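Local coordinates for twitching motility protein PilT (PDB 2EWV) that is the hexameric ATPase motor that retracts pili, probably using ATP hydrolysis to drive twitching motility, at residues A108-P113 / P174-F179. Sequence-based numbering, arbitrary orientation.
Sequences ALRSLP and PIEYVF
Arg110 and Glu176 form a salt bridge between two loops that face each other where the N-terminal part of the subunit meets the nucleotide-binding part. Segment 108-113 runs out of strand 107-109, an outermost strand of the N-terminal antiparallel sheet within this chain. Segment 174-179 lies in the loop between strands 167-172 and 185-190. No hydrogen bond links the two directly. The salt bridge is long, with NH2 of Arg110 3.6 Å from OE1 of Glu176. OE1 sits at the guanidinium edge, near its plane; the carboxylate and guanidinium planes are 22° apart. Glu176 CG is anti to the backbone N (chi1 -162°), and a bend at chi2 brings the carboxylate towards the arginine.

Segment 174-179 belongs to the P-loop NTPase core of this secretion ATPase family. The nearest atoms of the Glu176 side chain and the bound ADP are about 4 Å apart. Tyr177 OH hydrogen-bonds Thr151 OG1, and Thr151 lines the ADP pocket. The Pro113 ring lies against the Tyr177 ring near CE1 and CZ, but the carbons are modelled too close and the exact fit is doubtful. Replacing Tyr177 by an alanine removes the hydroxyl and the ring, and would probably leave Thr151 OG1 without this partner and open a gap beside Pro113.

Leu112 reaches segment 174-179 through one methyl. Its CD1 is 3.9 Å from Ile175 O. Arg93 of strand 93-99 adds an indirect polar link: its NH2 hydrogen-bonds both Pro113 O and Glu176 O. Phe179 O takes a hydrogen bond from Arg102 of a neighbouring subunit, at an interface of the hexamer.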
loop_
_atom_site.group_PDB
_atom_site.type_symbol
_atom_site.label_atom_id
_atom_site.label_comp_id
_atom_site.label_asym_id
_atom_site.label_seq_id
_atom_site.Cartn_x
_atom_site.Cartn_y
_atom_site.Cartn_z
ATOM N N ALA A 108 -29.138 8.818 -24.707
ATOM C CA ALA A 108 -30.384 8.364 -24.100
ATOM C C ALA A 108 -30.896 9.414 -23.119
ATOM O O ALA A 108 -30.535 9.400 -21.943
ATOM C CB ALA A 108 -30.162 7.052 -23.368
ATOM N N LEU A 109 -31.736 10.322 -23.604
ATOM C CA LEU A 109 -32.287 11.366 -22.758
ATOM C C LEU A 109 -33.546 10.852 -22.066
ATOM O O LEU A 109 -34.394 10.225 -22.692
ATOM C CB LEU A 109 -32.628 12.604 -23.595
ATOM C CG LEU A 109 -31.677 13.121 -24.686
ATOM C CD1 LEU A 109 -31.910 14.606 -24.858
ATOM C CD2 LEU A 109 -30.230 12.882 -24.322
ATOM N N ARG A 110 -33.657 11.103 -20.770
ATOM C CA ARG A 110 -34.825 10.677 -20.015
ATOM C C ARG A 110 -35.694 11.901 -19.812
ATOM O O ARG A 110 -35.744 12.782 -20.662
ATOM C CB ARG A 110 -34.421 10.132 -18.656
ATOM C CG ARG A 110 -35.538 9.405 -17.945
ATOM C CD ARG A 110 -35.394 9.540 -16.438
ATOM N NE ARG A 110 -34.034 9.258 -15.980
ATOM C CZ ARG A 110 -33.559 9.597 -14.782
ATOM N NH1 ARG A 110 -32.306 9.305 -14.443
ATOM N NH2 ARG A 110 -34.337 10.237 -13.920
ATOM N N SER A 111 -36.369 11.963 -18.677
ATOM C CA SER A 111 -37.220 13.103 -18.385
ATOM C C SER A 111 -37.269 13.392 -16.895
ATOM O O SER A 111 -37.323 12.462 -16.088
ATOM C CB SER A 111 -38.634 12.846 -18.886
ATOM O OG SER A 111 -39.518 13.830 -18.373
ATOM N N LEU A 112 -37.256 14.678 -16.538
ATOM C CA LEU A 112 -37.303 15.097 -15.135
ATOM C C LEU A 112 -38.582 15.835 -14.736
ATOM O O LEU A 112 -38.985 16.814 -15.377
ATOM C CB LEU A 112 -36.096 15.954 -14.798
ATOM C CG LEU A 112 -34.783 15.186 -14.801
ATOM C CD1 LEU A 112 -33.741 16.086 -14.208
ATOM C CD2 LEU A 112 -34.882 13.888 -13.995
ATOM N N PRO A 113 -39.218 15.388 -13.639
ATOM C CA PRO A 113 -40.459 15.968 -13.122
ATOM C C PRO A 113 -40.462 17.474 -12.834
ATOM O O PRO A 113 -39.738 17.962 -11.957
ATOM C CB PRO A 113 -40.732 15.131 -11.877
ATOM C CG PRO A 113 -40.067 13.830 -12.175
ATOM C CD PRO A 113 -38.768 14.289 -12.768
ATOM N N PRO A 174 -29.127 11.978 -9.214
ATOM C CA PRO A 174 -29.128 13.381 -9.627
ATOM C C PRO A 174 -30.337 14.100 -9.030
ATOM O O PRO A 174 -31.283 13.457 -8.571
ATOM C CB PRO A 174 -29.248 13.265 -11.128
ATOM C CG PRO A 174 -30.290 12.196 -11.236
ATOM C CD PRO A 174 -29.828 11.160 -10.220
ATOM N N ILE A 175 -30.318 15.425 -9.034
ATOM C CA ILE A 175 -31.454 16.150 -8.490
ATOM C C ILE A 175 -32.699 15.764 -9.297
ATOM O O ILE A 175 -32.883 16.229 -10.425
ATOM C CB ILE A 175 -31.245 17.683 -8.568
ATOM C CG1 ILE A 175 -30.037 18.091 -7.725
ATOM C CG2 ILE A 175 -32.502 18.411 -8.077
ATOM C CD1 ILE A 175 -29.603 19.522 -7.956
ATOM N N GLU A 176 -33.534 14.900 -8.719
ATOM C CA GLU A 176 -34.764 14.449 -9.371
ATOM C C GLU A 176 -35.775 15.596 -9.396
ATOM O O GLU A 176 -35.976 16.232 -10.431
ATOM C CB GLU A 176 -35.352 13.255 -8.616
ATOM C CG GLU A 176 -36.363 12.451 -9.412
ATOM C CD GLU A 176 -35.730 11.356 -10.255
ATOM O OE1 GLU A 176 -36.463 10.777 -11.090
ATOM O OE2 GLU A 176 -34.520 11.064 -10.079
ATOM N N TYR A 177 -36.420 15.852 -8.261
ATOM C CA TYR A 177 -37.366 16.959 -8.181
ATOM C C TYR A 177 -36.627 18.220 -7.717
ATOM O O TYR A 177 -35.619 18.143 -7.005
ATOM C CB TYR A 177 -38.514 16.669 -7.199
ATOM C CG TYR A 177 -39.541 15.630 -7.636
ATOM C CD1 TYR A 177 -40.540 15.933 -8.553
ATOM C CD2 TYR A 177 -39.521 14.337 -7.092
ATOM C CE1 TYR A 177 -41.491 14.973 -8.913
ATOM C CE2 TYR A 177 -40.463 13.375 -7.447
ATOM C CZ TYR A 177 -41.444 13.695 -8.356
ATOM O OH TYR A 177 -42.355 12.726 -8.704
ATOM N N VAL A 178 -37.150 19.371 -8.136
ATOM C CA VAL A 178 -36.611 20.701 -7.824
ATOM C C VAL A 178 -37.565 21.460 -6.863
ATOM O O VAL A 178 -38.769 21.172 -6.815
ATOM C CB VAL A 178 -36.401 21.493 -9.150
ATOM C CG1 VAL A 178 -36.197 22.963 -8.877
ATOM C CG2 VAL A 178 -35.199 20.928 -9.891
ATOM N N PHE A 179 -37.044 22.423 -6.102
ATOM C CA PHE A 179 -37.900 23.132 -5.155
ATOM C C PHE A 179 -37.949 24.674 -5.216
ATOM O O PHE A 179 -36.926 25.366 -5.284
ATOM C CB PHE A 179 -37.555 22.714 -3.714
ATOM C CG PHE A 179 -37.557 21.210 -3.455
ATOM C CD1 PHE A 179 -36.435 20.434 -3.729
ATOM C CD2 PHE A 179 -38.636 20.602 -2.817
ATOM C CE1 PHE A 179 -36.378 19.084 -3.357
ATOM C CE2 PHE A 179 -38.587 19.256 -2.442
ATOM C CZ PHE A 179 -37.452 18.500 -2.714
#